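Local coordinates for extracellular endo-alpha-(1->5)-L-arabinanase 1 (PDB 1UV4), which hydrolyses internal alpha-1,5-L-arabinofuranosidic linkages of linear and branched arabinan during plant cell-wall breakdown, with calcium as cofactor, at residues Met17-Gly21 with Ser22-Ala26; Ile78-Asn82 with Gly83-Leu87; Arg122-Ser125 with Ser126-Tyr129; Lys159-Lys162 with Ser163-Lys166. All coordinates share one frame; numbering follows the deposited sequence.

Interaction 1. Residues Met17-Gly21 with Ser22-Ala26; sequences MIKEG and SSWYA. With EDO (1,2-ethanediol), chain G.
Ile-18 and Tyr-25 form a hydrogen-bonded pair in a tight antiparallel beta hairpin, whose strands run at 153° to each other and are joined by a type II' turn from Glu-20 to Ser-23. Gly-21 takes the positive-phi position of that turn. On the face shared by Met-17, Lys-19 and Trp-24, the lysine chain passes across the indole at about a right angle, with CD of Lys-19 3.5 Å from CE2 of Trp-24 and lying over the middle of one face, a CH-pi contact. Lys-19 leaves the strand with CG anti to its N (chi1 -171°) and then bends at chi2, which lays the methylene over the ring; its ammonium turns back to the Gly-21 carbonyl in a weak hydrogen bond. Met-17 meets the benzene part of the indole obliquely, its CE 3.7 Å from CZ3 of Trp-24, with the sulfur adding a Met-aromatic contact.

On the other face, Glu-20 approaches the phenol of Tyr-25, the carboxylate plane inclined 65° to the ring, and OE1 of Glu-20 lies 3.8 Å from CE1 of Tyr-25. A water in the phenol plane donates to Glu-20 O and Glu-20 OE1 and accepts from the Tyr-25 hydroxyl. The carboxylate also accepts from the backbone N-H groups of Ile-109 and Ser-110, tying this first propeller hairpin to the next blade. The two faces thus differ in chemistry: one relies on dispersion against an indole, whereas the other holds a carboxylate through several donors, which would probably favour its charged form.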
loop_
_atom_site.group_PDB
_atom_site.type_symbol
_atom_site.label_atom_id
_atom_site.label_comp_id
_atom_site.label_asym_id
_atom_site.label_seq_id
_atom_site.Cartn_x
_atom_site.Cartn_y
_atom_site.Cartn_z
ATOM N N MET A 17 5.801 0.039 6.942
ATOM C CA MET A 17 6.775 -0.058 8.009
ATOM C C MET A 17 6.948 1.306 8.630
ATOM O O MET A 17 6.859 2.302 7.946
ATOM C CB MET A 17 8.123 -0.536 7.435
ATOM C CG MET A 17 9.242 -0.735 8.485
ATOM S SD MET A 17 10.713 -1.566 7.821
ATOM C CE MET A 17 11.597 -0.202 7.147
ATOM N N ILE A 18 7.225 1.357 9.942
ATOM C CA ILE A 18 7.442 2.615 10.658
ATOM C C ILE A 18 8.313 2.356 11.896
ATOM O O ILE A 18 8.285 1.286 12.449
ATOM C CB ILE A 18 6.103 3.281 11.001
ATOM C CG1 ILE A 18 6.267 4.733 11.467
ATOM C CG2 ILE A 18 5.292 2.405 11.997
ATOM C CD1 ILE A 18 4.941 5.518 11.424
ATOM N N LYS A 19 9.131 3.317 12.260
ATOM C CA LYS A 19 9.974 3.268 13.462
ATOM C C LYS A 19 9.198 3.810 14.649
ATOM O O LYS A 19 8.542 4.854 14.539
ATOM C CB LYS A 19 11.214 4.132 13.234
ATOM C CG LYS A 19 12.294 4.011 14.315
ATOM C CD LYS A 19 13.111 2.771 14.071
ATOM C CE LYS A 19 13.986 2.399 15.248
ATOM N NZ LYS A 19 14.967 3.520 15.589
ATOM N N GLU A 20 9.292 3.137 15.797
ATOM C CA GLU A 20 8.797 3.673 17.063
ATOM C C GLU A 20 9.807 3.350 18.161
ATOM O O GLU A 20 10.043 2.172 18.458
ATOM C CB GLU A 20 7.452 3.143 17.443
ATOM C CG GLU A 20 6.949 3.641 18.784
ATOM C CD GLU A 20 5.648 2.970 19.126
ATOM O OE1 GLU A 20 5.669 1.857 19.672
ATOM O OE2 GLU A 20 4.605 3.516 18.757
ATOM N N GLY A 21 10.501 4.362 18.652
ATOM C CA GLY A 21 11.503 4.144 19.664
ATOM C C GLY A 21 12.656 3.325 19.104
ATOM O O GLY A 21 13.139 3.620 18.011
ATOM N N SER A 22 13.101 2.289 19.820
ATOM C CA SER A 22 14.249 1.477 19.398
ATOM C C SER A 22 13.842 0.314 18.473
ATOM O O SER A 22 14.701 -0.496 18.127
ATOM C CB SER A 22 14.993 0.918 20.621
ATOM O OG SER A 22 14.146 0.033 21.340
ATOM N N SER A 23 12.579 0.252 18.048
ATOM C CA SER A 23 12.085 -0.827 17.189
ATOM C C SER A 23 11.499 -0.344 15.880
ATOM O O SER A 23 10.970 0.766 15.796
ATOM C CB SER A 23 11.010 -1.671 17.873
ATOM O OG SER A 23 11.527 -2.233 19.052
ATOM N N TRP A 24 11.532 -1.224 14.888
ATOM C CA TRP A 24 10.765 -1.088 13.667
ATOM C C TRP A 24 9.502 -1.959 13.765
ATOM O O TRP A 24 9.558 -3.048 14.340
ATOM C CB TRP A 24 11.584 -1.556 12.474
ATOM C CG TRP A 24 12.743 -0.684 12.137
ATOM C CD1 TRP A 24 14.032 -0.828 12.508
ATOM C CD2 TRP A 24 12.686 0.465 11.299
ATOM N NE1 TRP A 24 14.785 0.186 11.960
ATOM C CE2 TRP A 24 13.972 0.988 11.208
ATOM C CE3 TRP A 24 11.646 1.120 10.640
ATOM C CZ2 TRP A 24 14.260 2.146 10.454
ATOM C CZ3 TRP A 24 11.925 2.244 9.904
ATOM C CH2 TRP A 24 13.206 2.752 9.828
ATOM N N TYR A 25 8.385 -1.492 13.191
ATOM C CA TYR A 25 7.168 -2.280 13.071
ATOM C C TYR A 25 6.839 -2.359 11.617
ATOM O O TYR A 25 6.829 -1.319 10.911
ATOM C CB TYR A 25 6.001 -1.655 13.854
ATOM C CG TYR A 25 6.233 -1.710 15.335
ATOM C CD1 TYR A 25 6.962 -0.715 15.970
ATOM C CD2 TYR A 25 5.764 -2.783 16.097
ATOM C CE1 TYR A 25 7.235 -0.761 17.326
ATOM C CE2 TYR A 25 6.013 -2.815 17.480
ATOM C CZ TYR A 25 6.742 -1.794 18.065
ATOM O OH TYR A 25 7.080 -1.749 19.424
ATOM N N ALA A 26 6.622 -3.569 11.155
ATOM C CA ALA A 26 6.151 -3.830 9.802
ATOM C C ALA A 26 4.762 -4.428 9.902
ATOM O O ALA A 26 4.527 -5.379 10.657
ATOM C CB ALA A 26 7.088 -4.755 9.037
HETATM C C1 EDO G . 5.587 5.230 7.947
HETATM O O1 EDO G . 5.594 4.117 7.094
HETATM C C2 EDO G . 6.750 6.150 7.635
HETATM O O2 EDO G . 7.050 6.926 8.770
HETATM O O HOH W 1 8.483 0.787 20.064
#

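Interaction 2. Residues Ile78-Asn82 with Gly83-Leu87; sequences IQYYN and GKYWL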
loop_
_atom_site.group_PDB
_atom_site.type_symbol
_atom_site.label_atom_id
_atom_site.label_comp_id
_atom_site.label_asym_id
_atom_site.label_seq_id
_atom_site.Cartn_x
_atom_site.Cartn_y
_atom_site.Cartn_z
ATOM N N ILE A 78 0.453 3.080 7.246
ATOM C CA ILE A 78 0.604 3.800 8.522
ATOM C C ILE A 78 1.500 5.003 8.376
ATOM O O ILE A 78 2.487 4.983 7.646
ATOM C CB ILE A 78 1.105 2.829 9.599
ATOM C CG1 ILE A 78 0.960 3.447 10.997
ATOM C CG2 ILE A 78 2.498 2.364 9.326
ATOM C CD1 ILE A 78 1.162 2.453 12.112
ATOM N N GLN A 79 1.142 6.052 9.097
ATOM C CA GLN A 79 1.972 7.237 9.245
ATOM C C GLN A 79 1.736 7.837 10.605
ATOM O O GLN A 79 0.658 7.724 11.158
ATOM C CB GLN A 79 1.569 8.328 8.274
ATOM C CG GLN A 79 1.859 8.087 6.811
ATOM C CD GLN A 79 3.334 8.230 6.408
ATOM O OE1 GLN A 79 3.790 7.519 5.514
ATOM N NE2 GLN A 79 4.058 9.089 7.069
ATOM N N TYR A 80 2.727 8.540 11.118
ATOM C CA TYR A 80 2.541 9.397 12.289
ATOM C C TYR A 80 2.348 10.853 11.803
ATOM O O TYR A 80 3.181 11.374 11.099
ATOM C CB TYR A 80 3.740 9.275 13.247
ATOM C CG TYR A 80 3.536 9.917 14.597
ATOM C CD1 TYR A 80 2.960 9.217 15.658
ATOM C CD2 TYR A 80 3.918 11.201 14.807
ATOM C CE1 TYR A 80 2.783 9.810 16.904
ATOM C CE2 TYR A 80 3.759 11.816 16.048
ATOM C CZ TYR A 80 3.178 11.112 17.092
ATOM O OH TYR A 80 3.053 11.776 18.324
ATOM N N TYR A 81 1.251 11.504 12.175
ATOM C CA TYR A 81 0.939 12.860 11.693
ATOM C C TYR A 81 0.095 13.538 12.723
ATOM O O TYR A 81 -0.838 12.908 13.233
ATOM C CB TYR A 81 0.166 12.770 10.357
ATOM C CG TYR A 81 -0.453 14.050 9.879
ATOM C CD1 TYR A 81 0.332 15.129 9.505
ATOM C CD2 TYR A 81 -1.843 14.187 9.797
ATOM C CE1 TYR A 81 -0.252 16.334 9.064
ATOM C CE2 TYR A 81 -2.432 15.346 9.357
ATOM C CZ TYR A 81 -1.655 16.424 8.977
ATOM O OH TYR A 81 -2.221 17.603 8.539
ATOM N N ASN A 82 0.437 14.791 13.046
ATOM C CA ASN A 82 -0.387 15.623 13.937
ATOM C C ASN A 82 -0.622 14.980 15.342
ATOM O O ASN A 82 -1.734 14.959 15.874
ATOM C CB ASN A 82 -1.707 15.934 13.188
ATOM C CG ASN A 82 -2.485 17.007 13.829
ATOM O OD1 ASN A 82 -1.925 18.012 14.252
ATOM N ND2 ASN A 82 -3.790 16.807 13.943
ATOM N N GLY A 83 0.433 14.351 15.855
ATOM C CA GLY A 83 0.443 13.642 17.137
ATOM C C GLY A 83 -0.146 12.230 17.284
ATOM O O GLY A 83 -0.301 11.733 18.392
ATOM N N LYS A 84 -0.475 11.565 16.183
ATOM C CA LYS A 84 -1.083 10.226 16.237
ATOM C C LYS A 84 -0.594 9.391 15.089
ATOM O O LYS A 84 -0.217 9.908 14.075
ATOM C CB LYS A 84 -2.610 10.287 16.096
ATOM C CG LYS A 84 -3.300 10.827 17.318
ATOM C CD LYS A 84 -4.804 10.772 17.163
ATOM C CE LYS A 84 -5.512 11.421 18.348
ATOM N NZ LYS A 84 -6.811 11.973 17.903
ATOM N N TYR A 85 -0.603 8.079 15.287
ATOM C CA TYR A 85 -0.501 7.125 14.202
ATOM C C TYR A 85 -1.857 6.949 13.560
ATOM O O TYR A 85 -2.862 6.834 14.258
ATOM C CB TYR A 85 -0.052 5.766 14.741
ATOM C CG TYR A 85 1.311 5.737 15.346
ATOM C CD1 TYR A 85 2.441 5.726 14.547
ATOM C CD2 TYR A 85 1.491 5.643 16.726
ATOM C CE1 TYR A 85 3.691 5.667 15.074
ATOM C CE2 TYR A 85 2.758 5.616 17.281
ATOM C CZ TYR A 85 3.866 5.601 16.446
ATOM O OH TYR A 85 5.138 5.540 16.948
ATOM N N TRP A 86 -1.865 6.928 12.239
ATOM C CA TRP A 86 -3.067 6.707 11.432
ATOM C C TRP A 86 -2.832 5.454 10.619
ATOM O O TRP A 86 -1.884 5.374 9.828
ATOM C CB TRP A 86 -3.346 7.905 10.534
ATOM C CG TRP A 86 -3.379 9.166 11.307
ATOM C CD1 TRP A 86 -2.352 10.020 11.545
ATOM C CD2 TRP A 86 -4.505 9.693 11.981
ATOM N NE1 TRP A 86 -2.785 11.081 12.311
ATOM C CE2 TRP A 86 -4.111 10.885 12.611
ATOM C CE3 TRP A 86 -5.827 9.258 12.127
ATOM C CZ2 TRP A 86 -4.999 11.652 13.336
ATOM C CZ3 TRP A 86 -6.699 9.999 12.866
ATOM C CH2 TRP A 86 -6.288 11.197 13.450
ATOM N N LEU A 87 -3.733 4.513 10.784
ATOM C CA LEU A 87 -3.671 3.206 10.200
ATOM C C LEU A 87 -4.861 3.029 9.260
ATOM O O LEU A 87 -5.995 2.920 9.744
ATOM C CB LEU A 87 -3.701 2.116 11.321
ATOM C CG LEU A 87 -3.739 0.652 10.862
ATOM C CD1 LEU A 87 -2.520 0.336 10.014
ATOM C CD2 LEU A 87 -3.817 -0.317 12.032
#
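Tyr-80 turns the edge of its ring toward the face of Tyr-85 in a T-shaped pair, centroids 4.9 Å apart and planes at 74°, on one side of a beta hairpin closed by a type I' turn from Tyr-81 to Lys-84. The hairpin belongs to one blade of the five-bladed beta-propeller of glycoside hydrolase family 43. CD1 of Tyr-80 stands over the centre of the Tyr-85 ring. The Tyr-80 phenol also extends along the turn, where its face covers the Lys-84 backbone and its CZ lies 3.5 Å from C of Gly-83. This reach follows from chi1 of -169°, which sets CG on the far side of CB from the backbone N.

On the opposite face Trp-86 folds back toward the turn, its CD1 3.9 Å from CB of Tyr-81. The Tyr-81 carbonyl is gripped twice, from opposite faces of its plane: by Lys-84 N, and by Trp-86 NE1 at 2.8 Å from Tyr-81 O, which lies close to the indole plane. Lys-84 CB rests on one indole face near the rim, and Asn-82 CB lies over the centre of the Tyr-81 ring. Farther out, Phe-138 of the next blade meets the Tyr-81 ring with its plane at about 45°. On this same face the side chain of Gln-79 comes within about 4 Å of a bound calcium ion, whose site includes Asp-77, Glu-135 and Asp-257.

Interaction 3. Residues Arg122-Ser125 with Ser126-Tyr129; sequences RSTS and SNNY
Asn-127 meets Thr-124 because its chi1 of -64° swings CG to the side of its own backbone N, and chi2 of 112° turns the amide so that OD1 faces the backbone of Ser-123 and Thr-124. The hydroxyl of Thr-124 lies between its backbone N and carbonyl carbon and faces the amide of Ser-126. These groups brace a type I beta turn from Thr-124 to Asn-127, at the exit of an edge strand, 115-123, of its propeller blade. Across the turn Asn-127 N donates to Thr-124 O, 2.9 Å away, from well above the carbonyl plane. In return OD1 of Asn-127 accepts from Thr-124 N at 2.8 Å, in the carbonyl plane and on a lone pair, with an N-H...O angle of 161°. Thr-124 OG1 takes the Ser-126 N-H at 3.2 Å, an ST turn set within the beta turn.

Beside the turn, Tyr-129 carries CB of Asn-127 over the centre of one ring face and passes CE1 close to CB of Ser-123. The Ser-123 hydroxyl bonds with the carbonyl of Asn-97 and the backbone N of Ala-131, a residue that probably belongs to the substrate site, as in related enzymes. At the exposed crown of the turn a water joins OG of Ser-125 to OG of Ser-126. A second water, in the plane of the phenol, donates to Arg-122 O and lies 2.7 Å from Tyr-129 OH.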
loop_
_atom_site.group_PDB
_atom_site.type_symbol
_atom_site.label_atom_id
_atom_site.label_comp_id
_atom_site.label_asym_id
_atom_site.label_seq_id
_atom_site.Cartn_x
_atom_site.Cartn_y
_atom_site.Cartn_z
ATOM N N ARG A 122 -15.716 3.489 0.483
ATOM C CA ARG A 122 -16.070 2.127 0.083
ATOM C C ARG A 122 -16.317 2.067 -1.446
ATOM O O ARG A 122 -16.408 3.104 -2.155
ATOM C CB ARG A 122 -17.209 1.570 0.935
ATOM C CG ARG A 122 -18.464 2.384 0.962
ATOM C CD ARG A 122 -19.231 2.417 -0.287
ATOM N NE ARG A 122 -20.572 2.943 0.027
ATOM C CZ ARG A 122 -21.632 2.223 0.370
ATOM N NH1 ARG A 122 -21.594 0.896 0.395
ATOM N NH2 ARG A 122 -22.764 2.857 0.645
ATOM N N SER A 123 -16.424 0.836 -1.922
ATOM C CA SER A 123 -16.791 0.556 -3.291
ATOM C C SER A 123 -17.837 -0.579 -3.351
ATOM O O SER A 123 -17.909 -1.401 -2.434
ATOM C CB SER A 123 -15.567 0.140 -4.128
ATOM O OG SER A 123 -14.897 -0.976 -3.556
ATOM N N THR A 124 -18.671 -0.594 -4.398
ATOM C CA THR A 124 -19.589 -1.681 -4.674
ATOM C C THR A 124 -19.439 -2.103 -6.106
ATOM O O THR A 124 -18.664 -1.515 -6.847
ATOM C CB THR A 124 -21.080 -1.257 -4.458
ATOM O OG1 THR A 124 -21.489 -0.301 -5.457
ATOM C CG2 THR A 124 -21.317 -0.599 -3.080
ATOM N N SER A 125 -20.211 -3.115 -6.509
ATOM C CA SER A 125 -20.161 -3.625 -7.861
ATOM C C SER A 125 -20.532 -2.557 -8.849
ATOM O O SER A 125 -20.267 -2.686 -10.044
ATOM C CB SER A 125 -21.051 -4.859 -7.984
ATOM O OG SER A 125 -22.431 -4.525 -7.755
ATOM N N SER A 126 -21.206 -1.522 -8.368
ATOM C CA SER A 126 -21.596 -0.394 -9.217
ATOM C C SER A 126 -20.485 0.610 -9.497
ATOM O O SER A 126 -20.635 1.442 -10.410
ATOM C CB SER A 126 -22.771 0.319 -8.589
ATOM O OG SER A 126 -23.877 -0.599 -8.629
ATOM N N ASN A 127 -19.378 0.504 -8.771
ATOM C CA ASN A 127 -18.227 1.373 -9.006
ATOM C C ASN A 127 -17.266 0.737 -9.991
ATOM O O ASN A 127 -17.187 -0.490 -10.119
ATOM C CB ASN A 127 -17.489 1.667 -7.713
ATOM C CG ASN A 127 -18.340 2.444 -6.721
ATOM O OD1 ASN A 127 -18.725 1.910 -5.664
ATOM N ND2 ASN A 127 -18.698 3.667 -7.059
ATOM N N ASN A 128 -16.563 1.590 -10.721
ATOM C CA ASN A 128 -15.490 1.187 -11.628
ATOM C C ASN A 128 -14.089 1.167 -10.941
ATOM O O ASN A 128 -13.068 1.411 -11.569
ATOM C CB ASN A 128 -15.479 2.115 -12.894
ATOM C CG ASN A 128 -14.964 3.593 -12.597
ATOM O OD1 ASN A 128 -14.824 4.030 -11.434
ATOM N ND2 ASN A 128 -14.665 4.342 -13.673
ATOM N N TYR A 129 -14.066 0.925 -9.630
ATOM C CA TYR A 129 -12.811 0.859 -8.842
ATOM C C TYR A 129 -13.048 -0.009 -7.612
ATOM O O TYR A 129 -14.171 -0.382 -7.312
ATOM C CB TYR A 129 -12.341 2.251 -8.403
ATOM C CG TYR A 129 -13.341 3.067 -7.618
ATOM C CD1 TYR A 129 -13.548 2.894 -6.247
ATOM C CD2 TYR A 129 -14.084 4.037 -8.274
ATOM C CE1 TYR A 129 -14.474 3.711 -5.552
ATOM C CE2 TYR A 129 -14.977 4.802 -7.641
ATOM C CZ TYR A 129 -15.196 4.641 -6.290
ATOM O OH TYR A 129 -16.093 5.503 -5.671
HETATM O O HOH W 2 -17.073 5.241 -3.209
HETATM O O HOH W 3 -24.056 -3.615 -9.465
#

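Interaction 4. Residues Lys159-Lys162 with Ser163-Lys166; sequences KLDK and STMK
Asp-161 has a chi1 of -177°, which places its carboxylate beside the amides that follow, and rotation about CB-CG (chi2 -65°) turns OD1 to them. Three donors converge on that oxygen. Ser-163 OG, itself swung to chi1 82°, donates from the syn side at 2.8 Å to Asp-161 OD1, and Ser-163 N reaches it from the anti side. Thr-164 N, 3.2 Å from Asp-161 OD1, approaches from above the carboxylate plane. This is an Asx turn in which one carboxylate oxygen braces the reversal that leads out of strand 155-160 within a propeller blade. Its backbone closes through Met-165 N, 2.7 Å from Asp-161 O, and through Asp-161 N, 2.8 Å from Lys-166 O. Met-165 has positive phi, and its side chain, bent at both chi2 and chi3, brings SD to 3.8 Å from O of Lys-162 while it also packs on Leu-136. Leu-160 lays CD2 3.4 Å from C of Lys-166; its other neighbours include Leu-136, Leu-146 and Tyr-88. Lys-166 takes part through its backbone carbonyl, and its NZ donates to the carbonyl oxygens of Glu-117 and Leu-119.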
loop_
_atom_site.group_PDB
_atom_site.type_symbol
_atom_site.label_atom_id
_atom_site.label_comp_id
_atom_site.label_asym_id
_atom_site.label_seq_id
_atom_site.Cartn_x
_atom_site.Cartn_y
_atom_site.Cartn_z
ATOM N N LYS A 159 -8.248 14.129 -1.723
ATOM C CA LYS A 159 -7.758 14.959 -0.624
ATOM C C LYS A 159 -8.445 14.456 0.637
ATOM O O LYS A 159 -9.563 13.870 0.608
ATOM C CB LYS A 159 -8.050 16.445 -0.858
ATOM C CG LYS A 159 -7.356 17.416 0.102
ATOM C CD LYS A 159 -7.464 18.864 -0.418
ATOM C CE LYS A 159 -7.059 19.861 0.650
ATOM N NZ LYS A 159 -5.654 19.811 0.969
ATOM N N LEU A 160 -7.823 14.700 1.777
ATOM C CA LEU A 160 -8.389 14.380 3.073
ATOM C C LEU A 160 -8.558 15.641 3.905
ATOM O O LEU A 160 -7.771 16.577 3.840
ATOM C CB LEU A 160 -7.472 13.417 3.838
ATOM C CG LEU A 160 -7.295 12.025 3.231
ATOM C CD1 LEU A 160 -6.152 11.286 3.953
ATOM C CD2 LEU A 160 -8.555 11.229 3.268
ATOM N N ASP A 161 -9.579 15.641 4.762
ATOM C CA ASP A 161 -9.735 16.701 5.730
ATOM C C ASP A 161 -8.687 16.482 6.820
ATOM O O ASP A 161 -8.616 15.406 7.396
ATOM C CB ASP A 161 -11.154 16.640 6.290
ATOM C CG ASP A 161 -11.458 17.728 7.248
ATOM O OD1 ASP A 161 -10.840 17.774 8.340
ATOM O OD2 ASP A 161 -12.345 18.568 7.034
ATOM N N LYS A 162 -7.889 17.502 7.123
ATOM C CA LYS A 162 -6.741 17.294 8.014
ATOM C C LYS A 162 -7.198 17.081 9.461
ATOM O O LYS A 162 -6.482 16.463 10.242
ATOM C CB LYS A 162 -5.739 18.453 7.896
ATOM C CG LYS A 162 -6.260 19.785 8.316
ATOM C CD LYS A 162 -5.696 20.894 7.418
ATOM C CE LYS A 162 -4.391 21.469 7.936
ATOM N NZ LYS A 162 -4.593 22.869 8.474
ATOM N N SER A 163 -8.407 17.513 9.791
ATOM C CA SER A 163 -8.941 17.334 11.126
ATOM C C SER A 163 -9.721 16.038 11.352
ATOM O O SER A 163 -9.912 15.682 12.506
ATOM C CB SER A 163 -9.757 18.549 11.540
ATOM O OG SER A 163 -11.061 18.475 11.016
ATOM N N THR A 164 -10.225 15.373 10.299
ATOM C CA THR A 164 -10.875 14.078 10.481
ATOM C C THR A 164 -10.143 12.937 9.793
ATOM O O THR A 164 -10.475 11.756 10.015
ATOM C CB THR A 164 -12.324 14.097 9.939
ATOM O OG1 THR A 164 -12.278 14.237 8.499
ATOM C CG2 THR A 164 -13.108 15.305 10.489
ATOM N N MET A 165 -9.239 13.261 8.868
ATOM C CA MET A 165 -8.513 12.280 8.085
ATOM C C MET A 165 -9.398 11.436 7.155
ATOM O O MET A 165 -9.024 10.340 6.729
ATOM C CB MET A 165 -7.597 11.414 8.985
ATOM C CG MET A 165 -6.601 12.213 9.794
ATOM S SD MET A 165 -5.405 13.080 8.767
ATOM C CE MET A 165 -4.292 11.738 8.399
ATOM N N LYS A 166 -10.542 11.986 6.772
ATOM C CA LYS A 166 -11.493 11.355 5.817
ATOM C C LYS A 166 -11.583 12.189 4.520
ATOM O O LYS A 166 -11.205 13.390 4.528
ATOM C CB LYS A 166 -12.879 11.276 6.444
ATOM C CG LYS A 166 -12.946 10.576 7.812
ATOM C CD LYS A 166 -12.583 9.088 7.718
ATOM C CE LYS A 166 -12.746 8.349 9.051
ATOM N NZ LYS A 166 -14.191 8.003 9.334
#

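How the interactions relate
Interactions 1 and 2 are beta hairpins of adjacent propeller sheets, each partly buried with the turn exposed, whereas interactions 3 and 4 are turns at strand ends held mainly by polar groups. Interactions 1 and 2 touch directly: Ile-18 packs against Ile-78 and Tyr-85, and a probable, weak hydrogen bond joins Glu-20 OE2 to Tyr-85 OH. Interaction 4 meets the other side of interaction 2, where Met-165 lies on Tyr-81 and Trp-86. Interaction 3 shares a sheet with interaction 2 but sits at its far edge, near residues that probably bind substrate. It is a surface contact and touches none of the others; its centre is about 34 Å from that of interaction 1.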